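Local coordinates for conserved membrane protein (PDB 6GZU) that combines deubiquitinase and acetyltransferase activities in one secreted effector of the CE clan and induces fragmentation of the Golgi, at residues P45-S50 and S119-T124; T25-L30 and A102-H107; R53-D58 and N167-R172. One frame throughout, in Å; residues are numbered along the deposited sequence. Where two conformers were deposited one is given.

Contact 1: residues P45-S50 and S119-T124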
ATOM      1  N   PRO A  45       6.858  -3.707  -6.065  1.00 23.32           N
ATOM      2  CA  PRO A  45       5.904  -3.862  -4.944  1.00 21.99           C
ATOM      3  C   PRO A  45       6.669  -4.090  -3.650  1.00 21.19           C
ATOM      4  O   PRO A  45       7.835  -4.494  -3.696  1.00 22.89           O
ATOM      5  CB  PRO A  45       5.159  -5.180  -5.252  1.00 24.34           C
ATOM      6  CG  PRO A  45       5.589  -5.547  -6.672  1.00 25.36           C
ATOM      7  CD  PRO A  45       6.876  -4.868  -6.976  1.00 25.16           C
ATOM      8  N   SER A  46       6.023  -3.851  -2.518  1.00 19.00           N
ATOM      9  CA  SER A  46       6.648  -4.148  -1.215  1.00 18.95           C
ATOM     10  C   SER A  46       6.364  -5.593  -0.816  1.00 20.45           C
ATOM     11  O   SER A  46       5.491  -6.254  -1.413  1.00 20.05           O
ATOM     12  CB  SER A  46       6.060  -3.236  -0.139  1.00 21.34           C
ATOM     13  OG  SER A  46       6.280  -1.852  -0.492  1.00 23.32           O
ATOM     14  N   THR A  47       7.103  -6.091   0.177  1.00 20.30           N
ATOM     15  CA  THR A  47       6.860  -7.412   0.768  1.00 19.63           C
ATOM     16  C   THR A  47       6.916  -7.238   2.272  1.00 19.78           C
ATOM     17  O   THR A  47       7.260  -6.162   2.776  1.00 19.85           O
ATOM     18  CB  THR A  47       7.969  -8.427   0.394  1.00 22.24           C
ATOM     19  OG1 THR A  47       9.198  -8.055   1.054  1.00 22.93           O
ATOM     20  CG2 THR A  47       8.194  -8.472  -1.124  1.00 24.97           C
ATOM     21  N   CYS A  48       6.668  -8.293   3.028  1.00 21.63           N
ATOM     22  CA  CYS A  48       6.763  -8.171   4.480  0.68 21.17           C
ATOM     23  C   CYS A  48       8.184  -7.793   4.929  1.00 22.83           C
ATOM     24  O   CYS A  48       8.342  -7.210   5.982  1.00 23.45           O
ATOM     25  CB  CYS A  48       6.310  -9.464   5.178  0.68 22.18           C
ATOM     26  SG  CYS A  48       7.200 -10.968   4.694  0.68 24.11           S
ATOM     27  N   PHE A  49       9.184  -8.139   4.131  1.00 23.15           N
ATOM     28  CA  PHE A  49      10.573  -7.865   4.484  1.00 25.20           C
ATOM     29  C   PHE A  49      11.010  -6.474   4.072  1.00 24.16           C
ATOM     30  O   PHE A  49      11.959  -5.963   4.647  1.00 26.96           O
ATOM     31  CB  PHE A  49      11.516  -8.907   3.869  1.00 25.96           C
ATOM     32  CG  PHE A  49      11.285 -10.295   4.359  1.00 27.90           C
ATOM     33  CD1 PHE A  49      11.520 -10.620   5.664  1.00 28.31           C
ATOM     34  CD2 PHE A  49      10.839 -11.270   3.500  1.00 28.08           C
ATOM     35  CE1 PHE A  49      11.297 -11.902   6.129  1.00 28.86           C
ATOM     36  CE2 PHE A  49      10.645 -12.562   3.945  1.00 28.93           C
ATOM     37  CZ  PHE A  49      10.886 -12.896   5.263  1.00 29.77           C
ATOM     38  N   SER A  50      10.330  -5.863   3.102  1.00 22.84           N
ATOM     39  CA  SER A  50      10.792  -4.581   2.562  1.00 21.35           C
ATOM     40  C   SER A  50       9.876  -3.426   2.890  1.00 20.34           C
ATOM     41  O   SER A  50      10.264  -2.253   2.711  1.00 22.76           O
ATOM     42  CB  SER A  50      10.994  -4.665   1.060  1.00 22.47           C
ATOM     43  OG  SER A  50       9.730  -4.765   0.434  1.00 22.52           O
ATOM     44  N   SER A 119      13.292 -12.943  -5.107  1.00 37.86           N
ATOM     45  CA  SER A 119      13.471 -13.679  -6.339  1.00 39.88           C
ATOM     46  C   SER A 119      12.123 -14.138  -6.850  1.00 39.89           C
ATOM     47  O   SER A 119      11.821 -14.024  -8.049  1.00 42.07           O
ATOM     48  CB  SER A 119      14.382 -14.870  -6.121  1.00 41.59           C
ATOM     49  OG  SER A 119      14.451 -15.609  -7.323  1.00 43.33           O
ATOM     50  N   MET A 120      11.311 -14.665  -5.936  1.00 38.03           N
ATOM     51  CA  MET A 120       9.963 -15.086  -6.285  1.00 35.54           C
ATOM     52  C   MET A 120       9.151 -13.906  -6.784  1.00 33.97           C
ATOM     53  O   MET A 120       8.491 -13.990  -7.811  1.00 34.66           O
ATOM     54  CB  MET A 120       9.267 -15.733  -5.106  1.00 35.59           C
ATOM     55  CG  MET A 120       9.929 -16.982  -4.638  1.00 39.39           C
ATOM     56  SD  MET A 120       8.809 -17.879  -3.546  1.00 42.17           S
ATOM     57  CE  MET A 120       7.459 -18.054  -4.712  1.00 40.75           C
ATOM     58  N   MET A 121       9.200 -12.785  -6.093  1.00 33.20           N
ATOM     59  CA  MET A 121       8.389 -11.659  -6.498  0.60 32.81           C
ATOM     60  C   MET A 121       8.765 -11.150  -7.887  1.00 35.93           C
ATOM     61  O   MET A 121       7.894 -10.874  -8.739  1.00 37.36           O
ATOM     62  CB  MET A 121       8.525 -10.520  -5.491  0.60 30.59           C
ATOM     63  CG  MET A 121       7.623  -9.401  -5.873  0.60 29.98           C
ATOM     64  SD  MET A 121       7.702  -8.126  -4.687  0.60 30.34           S
ATOM     65  CE  MET A 121       9.416  -7.579  -4.817  0.60 30.62           C
ATOM     66  N   LEU A 122      10.067 -11.008  -8.106  1.00 40.01           N
ATOM     67  CA  LEU A 122      10.552 -10.487  -9.374  1.00 44.14           C
ATOM     68  C   LEU A 122      10.076 -11.364 -10.531  1.00 46.26           C
ATOM     69  O   LEU A 122       9.797 -10.866 -11.620  1.00 46.42           O
ATOM     70  CB  LEU A 122      12.081 -10.353  -9.372  1.00 45.73           C
ATOM     71  CG  LEU A 122      12.710  -9.388  -8.351  1.00 47.16           C
ATOM     72  CD1 LEU A 122      14.197  -9.202  -8.599  1.00 48.65           C
ATOM     73  CD2 LEU A 122      12.004  -8.037  -8.298  1.00 47.22           C
ATOM     74  N   SER A 123       9.935 -12.666 -10.303  1.00 47.59           N
ATOM     75  CA  SER A 123       9.447 -13.508 -11.385  1.00 50.10           C
ATOM     76  C   SER A 123       7.933 -13.366 -11.673  1.00 51.60           C
ATOM     77  O   SER A 123       7.517 -13.527 -12.824  1.00 53.95           O
ATOM     78  CB  SER A 123       9.823 -14.968 -11.145  1.00 51.50           C
ATOM     79  OG  SER A 123       8.905 -15.578 -10.260  1.00 52.81           O
ATOM     80  N   THR A 124       7.113 -13.060 -10.659  1.00 50.96           N
ATOM     81  CA  THR A 124       5.653 -13.174 -10.808  1.00 50.88           C
ATOM     82  C   THR A 124       4.790 -11.910 -10.616  1.00 49.88           C
ATOM     83  O   THR A 124       3.767 -11.763 -11.279  1.00 51.69           O
ATOM     84  CB  THR A 124       5.071 -14.290  -9.894  1.00 51.39           C
ATOM     85  OG1 THR A 124       5.920 -15.452  -9.953  1.00 52.58           O
ATOM     86  CG2 THR A 124       3.649 -14.687 -10.358  1.00 50.83           C
TER
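Thr47 OG1 draws two backbone amides, Phe49 N at 3.1 Å and Ser50 N at 3.2 Å, both weak bonds in an ST turn. Ser50 OG answers by accepting Thr47 N at 3.0 Å. With OG1 between the backbone N and the carbonyl carbon (chi1 69°), the turn occupies the hydroxyl and the methyl CG2 is presented to Met121 of helix 119-124. In the conformer described, for a second was deposited, Met121 leaves its helix extended, CG anti to the backbone N, which carries SD to the loop; the bend at chi3 (64°) turns the methyl CE toward Pro45 O. Met121 SD lies 3.6 Å from Thr47 CG2, the two side chains crossing at a slant. Met121 and Pro45 run past each other in opposite directions, with Met121 SD 3.9 Å from Pro45 CG and Met121 CE 3.6 Å from Pro45 O. No hydrogen bond joins the segments; in this conformer the buried patch rests on packing of the thioether and its methyl against Pro45 and Thr47. Ser46 pairs through its backbone with Pro104 and Trp106 of strand 100-107, Met121 also touches the Trp106 side chain, and Met117, a turn earlier on helix 114-124, packs on Thr47 and Phe49.

Contact 2: residues T25-L30 and A102-H107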
ATOM      1  N   THR A  25      -2.536   1.334 -11.075  1.00 21.48           N
ATOM      2  CA  THR A  25      -3.387   2.203 -11.881  1.00 21.14           C
ATOM      3  C   THR A  25      -4.529   2.698 -11.005  1.00 20.75           C
ATOM      4  O   THR A  25      -4.890   3.872 -11.092  1.00 21.61           O
ATOM      5  CB  THR A  25      -3.927   1.438 -13.114  1.00 22.94           C
ATOM      6  OG1 THR A  25      -2.822   1.146 -13.971  1.00 24.61           O
ATOM      7  CG2 THR A  25      -4.947   2.253 -13.955  1.00 25.63           C
ATOM      8  N   HIS A  26      -5.146   1.806 -10.218  1.00 20.62           N
ATOM      9  CA  HIS A  26      -6.208   2.262  -9.325  1.00 20.97           C
ATOM     10  C   HIS A  26      -5.727   3.242  -8.265  1.00 20.62           C
ATOM     11  O   HIS A  26      -6.444   4.183  -7.920  1.00 22.06           O
ATOM     12  CB  HIS A  26      -7.030   1.109  -8.721  1.00 20.76           C
ATOM     13  CG  HIS A  26      -8.364   1.564  -8.220  1.00 22.41           C
ATOM     14  ND1 HIS A  26      -9.335   2.052  -9.078  1.00 24.90           N
ATOM     15  CD2 HIS A  26      -8.859   1.677  -6.965  1.00 22.48           C
ATOM     16  CE1 HIS A  26     -10.391   2.406  -8.364  1.00 25.50           C
ATOM     17  NE2 HIS A  26     -10.117   2.209  -7.079  1.00 24.13           N
ATOM     18  N   LEU A  27      -4.541   3.015  -7.714  1.00 20.13           N
ATOM     19  CA  LEU A  27      -3.965   3.977  -6.765  1.00 19.57           C
ATOM     20  C   LEU A  27      -3.791   5.342  -7.408  1.00 20.89           C
ATOM     21  O   LEU A  27      -4.160   6.360  -6.816  1.00 21.56           O
ATOM     22  CB  LEU A  27      -2.665   3.444  -6.145  1.00 21.78           C
ATOM     23  CG  LEU A  27      -2.831   2.438  -4.998  1.00 23.89           C
ATOM     24  CD1 LEU A  27      -3.838   1.360  -5.108  1.00 29.46           C
ATOM     25  CD2 LEU A  27      -1.413   1.877  -4.702  1.00 27.20           C
ATOM     26  N   ILE A  28      -3.302   5.391  -8.649  1.00 21.42           N
ATOM     27  CA  ILE A  28      -3.155   6.660  -9.344  1.00 22.23           C
ATOM     28  C   ILE A  28      -4.528   7.305  -9.584  1.00 21.55           C
ATOM     29  O   ILE A  28      -4.703   8.528  -9.397  1.00 22.23           O
ATOM     30  CB  ILE A  28      -2.396   6.489 -10.703  1.00 22.06           C
ATOM     31  CG1 ILE A  28      -0.912   6.162 -10.464  1.00 22.85           C
ATOM     32  CG2 ILE A  28      -2.526   7.743 -11.615  1.00 22.07           C
ATOM     33  CD1 ILE A  28      -0.124   7.306  -9.741  1.00 21.63           C
ATOM     34  N   ARG A  29      -5.506   6.505 -10.013  1.00 22.40           N
ATOM     35  CA  ARG A  29      -6.884   6.992 -10.145  1.00 23.15           C
ATOM     36  C   ARG A  29      -7.360   7.629  -8.818  1.00 23.38           C
ATOM     37  O   ARG A  29      -7.861   8.757  -8.806  1.00 23.30           O
ATOM     38  CB  ARG A  29      -7.772   5.828 -10.553  1.00 25.30           C
ATOM     39  CG  ARG A  29      -9.221   6.100 -10.756  1.00 28.27           C
ATOM     40  CD  ARG A  29      -9.921   4.789 -11.202  1.00 28.03           C
ATOM     41  NE  ARG A  29      -9.541   4.318 -12.527  1.00 28.81           N
ATOM     42  CZ  ARG A  29      -8.945   3.162 -12.840  1.00 29.00           C
ATOM     43  NH1 ARG A  29      -8.611   2.254 -11.914  1.00 27.51           N
ATOM     44  NH2 ARG A  29      -8.651   2.922 -14.122  1.00 32.18           N
ATOM     45  N   LEU A  30      -7.157   6.923  -7.709  1.00 22.24           N
ATOM     46  CA  LEU A  30      -7.521   7.454  -6.395  1.00 21.64           C
ATOM     47  C   LEU A  30      -6.752   8.708  -6.036  1.00 22.62           C
ATOM     48  O   LEU A  30      -7.308   9.611  -5.407  1.00 24.09           O
ATOM     49  CB  LEU A  30      -7.340   6.383  -5.305  1.00 22.19           C
ATOM     50  CG  LEU A  30      -8.408   5.305  -5.411  1.00 22.28           C
ATOM     51  CD1 LEU A  30      -8.046   4.160  -4.469  1.00 21.81           C
ATOM     52  CD2 LEU A  30      -9.775   5.849  -5.097  1.00 23.63           C
ATOM     53  N   ALA A 102      -0.278   4.403   0.889  1.00 16.78           N
ATOM     54  CA  ALA A 102      -0.860   3.082   0.715  1.00 17.38           C
ATOM     55  C   ALA A 102       0.009   2.166  -0.142  1.00 16.92           C
ATOM     56  O   ALA A 102       0.258   2.500  -1.317  1.00 18.33           O
ATOM     57  CB  ALA A 102      -2.271   3.177   0.150  1.00 21.00           C
ATOM     58  N   TYR A 103       0.426   1.017   0.399  1.00 16.09           N
ATOM     59  CA  TYR A 103       1.416   0.161  -0.229  1.00 16.50           C
ATOM     60  C   TYR A 103       0.868  -1.200  -0.552  1.00 17.04           C
ATOM     61  O   TYR A 103       0.545  -1.996   0.342  1.00 17.77           O
ATOM     62  CB  TYR A 103       2.566  -0.100   0.775  1.00 17.08           C
ATOM     63  CG  TYR A 103       3.353   1.136   1.120  1.00 18.44           C
ATOM     64  CD1 TYR A 103       2.893   2.039   2.098  1.00 19.13           C
ATOM     65  CD2 TYR A 103       4.510   1.446   0.409  1.00 19.52           C
ATOM     66  CE1 TYR A 103       3.620   3.207   2.369  1.00 19.48           C
ATOM     67  CE2 TYR A 103       5.234   2.616   0.648  1.00 19.25           C
ATOM     68  CZ  TYR A 103       4.775   3.500   1.602  1.00 18.86           C
ATOM     69  OH  TYR A 103       5.518   4.643   1.828  1.00 20.38           O
ATOM     70  N   PRO A 104       0.828  -1.526  -1.840  1.00 16.83           N
ATOM     71  CA  PRO A 104       0.531  -2.928  -2.224  1.00 19.03           C
ATOM     72  C   PRO A 104       1.671  -3.806  -1.727  1.00 18.05           C
ATOM     73  O   PRO A 104       2.864  -3.473  -1.904  1.00 19.15           O
ATOM     74  CB  PRO A 104       0.519  -2.870  -3.769  1.00 20.04           C
ATOM     75  CG  PRO A 104       0.177  -1.389  -4.064  1.00 20.07           C
ATOM     76  CD  PRO A 104       0.896  -0.612  -2.998  1.00 18.18           C
ATOM     77  N   LEU A 105       1.331  -4.929  -1.102  1.00 17.33           N
ATOM     78  CA  LEU A 105       2.312  -5.798  -0.481  1.00 17.42           C
ATOM     79  C   LEU A 105       2.089  -7.209  -1.028  1.00 19.34           C
ATOM     80  O   LEU A 105       0.989  -7.752  -0.873  1.00 22.17           O
ATOM     81  CB  LEU A 105       2.211  -5.718   1.061  1.00 21.59           C
ATOM     82  CG  LEU A 105       3.361  -6.314   1.882  1.00 22.68           C
ATOM     83  CD1 LEU A 105       3.443  -5.813   3.293  1.00 21.49           C
ATOM     84  CD2 LEU A 105       3.061  -7.824   1.996  1.00 22.78           C
ATOM     85  N   TRP A 106       3.140  -7.775  -1.616  1.00 19.35           N
ATOM     86  CA  TRP A 106       3.141  -9.071  -2.301  1.00 20.98           C
ATOM     87  C   TRP A 106       3.689 -10.128  -1.354  1.00 21.01           C
ATOM     88  O   TRP A 106       4.654  -9.885  -0.644  1.00 21.21           O
ATOM     89  CB  TRP A 106       4.066  -8.981  -3.505  1.00 22.45           C
ATOM     90  CG  TRP A 106       4.018 -10.165  -4.387  1.00 24.19           C
ATOM     91  CD1 TRP A 106       3.229 -10.322  -5.493  1.00 26.76           C
ATOM     92  CD2 TRP A 106       4.822 -11.366  -4.292  1.00 25.18           C
ATOM     93  NE1 TRP A 106       3.467 -11.553  -6.081  1.00 27.62           N
ATOM     94  CE2 TRP A 106       4.438 -12.208  -5.369  1.00 26.54           C
ATOM     95  CE3 TRP A 106       5.814 -11.815  -3.404  1.00 26.05           C
ATOM     96  CZ2 TRP A 106       5.012 -13.459  -5.575  1.00 28.12           C
ATOM     97  CZ3 TRP A 106       6.378 -13.085  -3.607  1.00 26.20           C
ATOM     98  CH2 TRP A 106       5.982 -13.876  -4.683  1.00 28.13           C
ATOM     99  N   HIS A 107       3.056 -11.313  -1.324  1.00 20.56           N
ATOM    100  CA  HIS A 107       3.503 -12.404  -0.458  1.00 19.65           C
ATOM    101  C   HIS A 107       3.360 -13.761  -1.093  1.00 20.21           C
ATOM    102  O   HIS A 107       2.407 -14.002  -1.818  1.00 21.48           O
ATOM    103  CB  HIS A 107       2.712 -12.412   0.855  1.00 21.49           C
ATOM    104  CG  HIS A 107       3.277 -13.346   1.872  1.00 21.63           C
ATOM    105  ND1 HIS A 107       4.500 -13.122   2.473  1.00 22.89           N
ATOM    106  CD2 HIS A 107       2.793 -14.503   2.405  1.00 22.21           C
ATOM    107  CE1 HIS A 107       4.751 -14.107   3.329  1.00 22.88           C
ATOM    108  NE2 HIS A 107       3.731 -14.951   3.311  1.00 22.19           N
TER
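Leu27 drives one methyl head-on into Pro104: CD2 stands 3.7 Å from Pro104 CG, and Pro104 CD is almost as near. CG of Leu27 lies beside the backbone N (chi1 -80°), aiming the branch away from helix 25-30 and into the strand. The same CD2 sits 3.8 Å from Ala102 O, a carbonyl oxygen buried here that has no polar partner in the model. Tyr103, between the two touching strand residues, points the other way, toward helix 51-58, in the usual alternation of a beta strand. Strand 100-107 is an inner strand of the mixed sheet, which is layered between helices 20-33 and 204-217 on the Leu27 side and helix 51-58 on the other. Leu212 of helix 204-217 touches both Ala102 and Leu30. Behind Leu27, one turn of the helix is cross-braced by Arg29 NH1, which donates to His26 ND1 at 2.9 Å (angle 158°), within the planes of both the imidazole and the guanidinium group. Since ND1 accepts, the imidazole can give its NE2 proton to Asp213 OD2, whose charge probably strengthens the bond. Phe238 meets the His26 ring edge-to-face, and Arg29 NE bonds Arg245 O.

Contact 3: residues R53-D58 and N167-R172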
ATOM      1  N   ARG A  53      11.255  -0.484   5.367  1.00 21.29           N
ATOM      2  CA  ARG A  53      12.267   0.371   4.700  1.00 21.70           C
ATOM      3  C   ARG A  53      11.593   1.283   3.672  1.00 20.40           C
ATOM      4  O   ARG A  53      11.937   2.479   3.565  1.00 21.41           O
ATOM      5  CB  ARG A  53      13.378  -0.492   4.070  1.00 24.54           C
ATOM      6  CG  ARG A  53      14.472   0.242   3.315  1.00 28.69           C
ATOM      7  CD  ARG A  53      15.344   1.061   4.213  1.00 33.35           C
ATOM      8  NE  ARG A  53      16.029   0.242   5.217  1.00 37.52           N
ATOM      9  CZ  ARG A  53      17.221  -0.345   5.054  1.00 41.06           C
ATOM     10  NH1 ARG A  53      17.895  -0.229   3.901  1.00 42.23           N
ATOM     11  NH2 ARG A  53      17.739  -1.058   6.059  1.00 41.50           N
ATOM     12  N   ALA A  54      10.606   0.776   2.932  1.00 20.23           N
ATOM     13  CA  ALA A  54       9.914   1.596   1.945  1.00 19.23           C
ATOM     14  C   ALA A  54       9.169   2.765   2.580  1.00 19.31           C
ATOM     15  O   ALA A  54       9.252   3.938   2.122  1.00 21.51           O
ATOM     16  CB  ALA A  54       8.959   0.739   1.085  1.00 20.12           C
ATOM     17  N   VAL A  55       8.450   2.484   3.656  1.00 19.91           N
ATOM     18  CA  VAL A  55       7.742   3.528   4.381  1.00 19.05           C
ATOM     19  C   VAL A  55       8.704   4.568   4.934  1.00 19.56           C
ATOM     20  O   VAL A  55       8.468   5.788   4.785  1.00 19.74           O
ATOM     21  CB  VAL A  55       6.930   2.883   5.541  1.00 20.08           C
ATOM     22  CG1 VAL A  55       6.391   3.965   6.476  1.00 21.31           C
ATOM     23  CG2 VAL A  55       5.783   2.014   4.996  1.00 19.73           C
ATOM     24  N   LEU A  56       9.761   4.124   5.609  1.00 20.68           N
ATOM     25  CA  LEU A  56      10.723   5.077   6.161  1.00 20.09           C
ATOM     26  C   LEU A  56      11.364   5.931   5.088  1.00 20.94           C
ATOM     27  O   LEU A  56      11.477   7.155   5.254  1.00 21.99           O
ATOM     28  CB  LEU A  56      11.807   4.370   6.968  1.00 20.95           C
ATOM     29  CG  LEU A  56      11.295   3.619   8.187  1.00 23.55           C
ATOM     30  CD1 LEU A  56      12.392   2.731   8.838  1.00 25.38           C
ATOM     31  CD2 LEU A  56      10.799   4.642   9.208  1.00 24.81           C
ATOM     32  N   LYS A  57      11.725   5.342   3.952  1.00 20.67           N
ATOM     33  CA  LYS A  57      12.317   6.159   2.872  1.00 21.54           C
ATOM     34  C   LYS A  57      11.283   7.143   2.327  1.00 22.32           C
ATOM     35  O   LYS A  57      11.606   8.307   2.054  1.00 22.91           O
ATOM     36  CB  LYS A  57      12.861   5.292   1.726  1.00 23.80           C
ATOM     37  CG  LYS A  57      14.183   4.564   2.070  1.00 27.33           C
ATOM     38  CD  LYS A  57      14.586   3.576   0.966  1.00 33.35           C
ATOM     39  CE  LYS A  57      14.875   4.318  -0.350  1.00 38.30           C
ATOM     40  NZ  LYS A  57      15.930   5.381  -0.185  1.00 43.18           N
ATOM     41  N   ASP A  58      10.024   6.721   2.185  1.00 20.77           N
ATOM     42  CA  ASP A  58       9.032   7.648   1.601  1.00 21.26           C
ATOM     43  C   ASP A  58       8.702   8.819   2.526  1.00 20.84           C
ATOM     44  O   ASP A  58       8.340   9.893   2.060  1.00 22.47           O
ATOM     45  CB  ASP A  58       7.753   6.890   1.198  1.00 20.39           C
ATOM     46  CG  ASP A  58       7.953   6.045  -0.008  1.00 21.23           C
ATOM     47  OD1 ASP A  58       8.796   6.427  -0.841  1.00 21.54           O
ATOM     48  OD2 ASP A  58       7.269   5.038  -0.171  1.00 20.53           O
ATOM     49  N   ASN A 167       4.327  -3.557  13.378  1.00 19.37           N
ATOM     50  CA  ASN A 167       4.539  -2.984  14.710  1.00 18.89           C
ATOM     51  C   ASN A 167       5.806  -2.190  14.754  1.00 19.98           C
ATOM     52  O   ASN A 167       5.888  -1.194  15.502  1.00 20.61           O
ATOM     53  CB  ASN A 167       4.463  -4.083  15.785  1.00 19.65           C
ATOM     54  CG  ASN A 167       3.072  -4.548  15.971  1.00 22.25           C
ATOM     55  OD1 ASN A 167       2.627  -5.584  15.365  1.00 25.69           O
ATOM     56  ND2 ASN A 167       2.321  -3.801  16.739  1.00 20.81           N
ATOM     57  N   SER A 168       6.795  -2.567  13.940  1.00 19.91           N
ATOM     58  CA  SER A 168       8.006  -1.779  13.909  0.67 21.23           C
ATOM     59  C   SER A 168       7.723  -0.433  13.213  1.00 20.14           C
ATOM     60  O   SER A 168       8.159   0.633  13.692  1.00 22.28           O
ATOM     61  CB  SER A 168       9.101  -2.565  13.222  0.67 19.97           C
ATOM     62  OG  SER A 168      10.338  -1.937  13.378  0.67 20.89           O
ATOM     63  N   ILE A 169       6.979  -0.433  12.113  1.00 19.87           N
ATOM     64  CA  ILE A 169       6.569   0.821  11.500  1.00 19.33           C
ATOM     65  C   ILE A 169       5.801   1.647  12.521  1.00 19.53           C
ATOM     66  O   ILE A 169       6.047   2.860  12.659  1.00 19.79           O
ATOM     67  CB  ILE A 169       5.666   0.528  10.268  1.00 19.92           C
ATOM     68  CG1 ILE A 169       6.515  -0.107   9.163  1.00 21.33           C
ATOM     69  CG2 ILE A 169       4.955   1.816   9.783  1.00 21.24           C
ATOM     70  CD1 ILE A 169       5.647  -0.777   8.055  1.00 21.09           C
ATOM     71  N   ALA A 170       4.825   1.041  13.206  1.00 19.31           N
ATOM     72  CA  ALA A 170       3.985   1.833  14.131  1.00 18.90           C
ATOM     73  C   ALA A 170       4.837   2.472  15.204  1.00 18.89           C
ATOM     74  O   ALA A 170       4.591   3.644  15.602  1.00 20.28           O
ATOM     75  CB  ALA A 170       2.951   0.942  14.779  1.00 19.22           C
ATOM     76  N   THR A 171       5.812   1.717  15.741  1.00 20.08           N
ATOM     77  CA  THR A 171       6.664   2.208  16.820  1.00 20.97           C
ATOM     78  C   THR A 171       7.570   3.324  16.314  1.00 21.50           C
ATOM     79  O   THR A 171       7.699   4.382  16.961  1.00 23.19           O
ATOM     80  CB  THR A 171       7.473   1.064  17.379  1.00 22.65           C
ATOM     81  OG1 THR A 171       6.549   0.145  17.986  1.00 25.47           O
ATOM     82  CG2 THR A 171       8.479   1.574  18.481  1.00 24.94           C
ATOM     83  N   ARG A 172       8.229   3.119  15.168  1.00 23.23           N
ATOM     84  CA  ARG A 172       9.117   4.152  14.644  1.00 24.10           C
ATOM     85  C   ARG A 172       8.411   5.442  14.260  1.00 23.31           C
ATOM     86  O   ARG A 172       8.949   6.544  14.506  1.00 25.71           O
ATOM     87  CB  ARG A 172       9.938   3.638  13.463  1.00 24.79           C
ATOM     88  CG  ARG A 172      10.865   2.448  13.865  1.00 25.44           C
ATOM     89  CD  ARG A 172      11.855   2.230  12.715  1.00 28.66           C
ATOM     90  NE  ARG A 172      12.585   0.980  12.850  1.00 32.45           N
ATOM     91  CZ  ARG A 172      13.630   0.863  13.635  1.00 30.31           C
ATOM     92  NH1 ARG A 172      14.044   1.936  14.296  1.00 31.73           N
ATOM     93  NH2 ARG A 172      14.303  -0.279  13.729  1.00 32.07           N
TER
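Ile169, Leu56 and Val55 bury similar amounts of surface, and through them helix 51-58 meets helix 159-174, which lies in the probable Ulp1-family catalytic domain of this C-terminal piece of a longer membrane protein. Val55 points at the other helix, while Ile169 sets off to one side and swings its end round to meet it; the side chains cross at about a right angle. Val55 CG2 lies 4.1 Å from Ile169 CD1, and Val55 CG1 is 4.2 Å from Ile169 CG2. Val55 CG1 is anti to the backbone N (chi1 169°), which sets one methyl against each branch of the isoleucine. Leu56 starts off obliquely to the other helix, yet its CD1 arrives 3.9 Å from Arg172 CD, again at a steep crossing. The arginine thus offers its aliphatic stem, extended from CG to NE, while NE forms a salt bridge with Glu52, one turn before Leu56. Ser168 OG bonds the same Glu52 OE2, so that carboxylate oxygen bridges the helices beside the apolar patch. Asp58 OD1 holds NE2 of the zinc ligand His80. Between the segments themselves no hydrogen bond forms; the interface rests on methyl and methylene contacts, and the adjoining charge pair probably fixes the rotation of Arg172.

From the N terminus, the first partners come in the order 25-30 (contact 2), 45-50 (contact 1), 53-58 (contact 3). Each then waits for its mate: 102-107 closes a 71-residue loop, 119-124 one of 68 residues, and 167-172 the longest, 108 residues. No loop nests in another; all three cross pairwise, and all enclose the zinc ligands His60, Cys78, His80 and Cys95. Strand 100-107 is where they meet: contact 2 fixes it to helix 20-33, the Ser46 loop of contact 1 pairs with it, and Tyr103 OH reaches Asp58 OD2 of contact 3 at 2.7 Å. Loop 45-50 is thereby tied to helix 114-124, and helix 51-58 to helix 159-174.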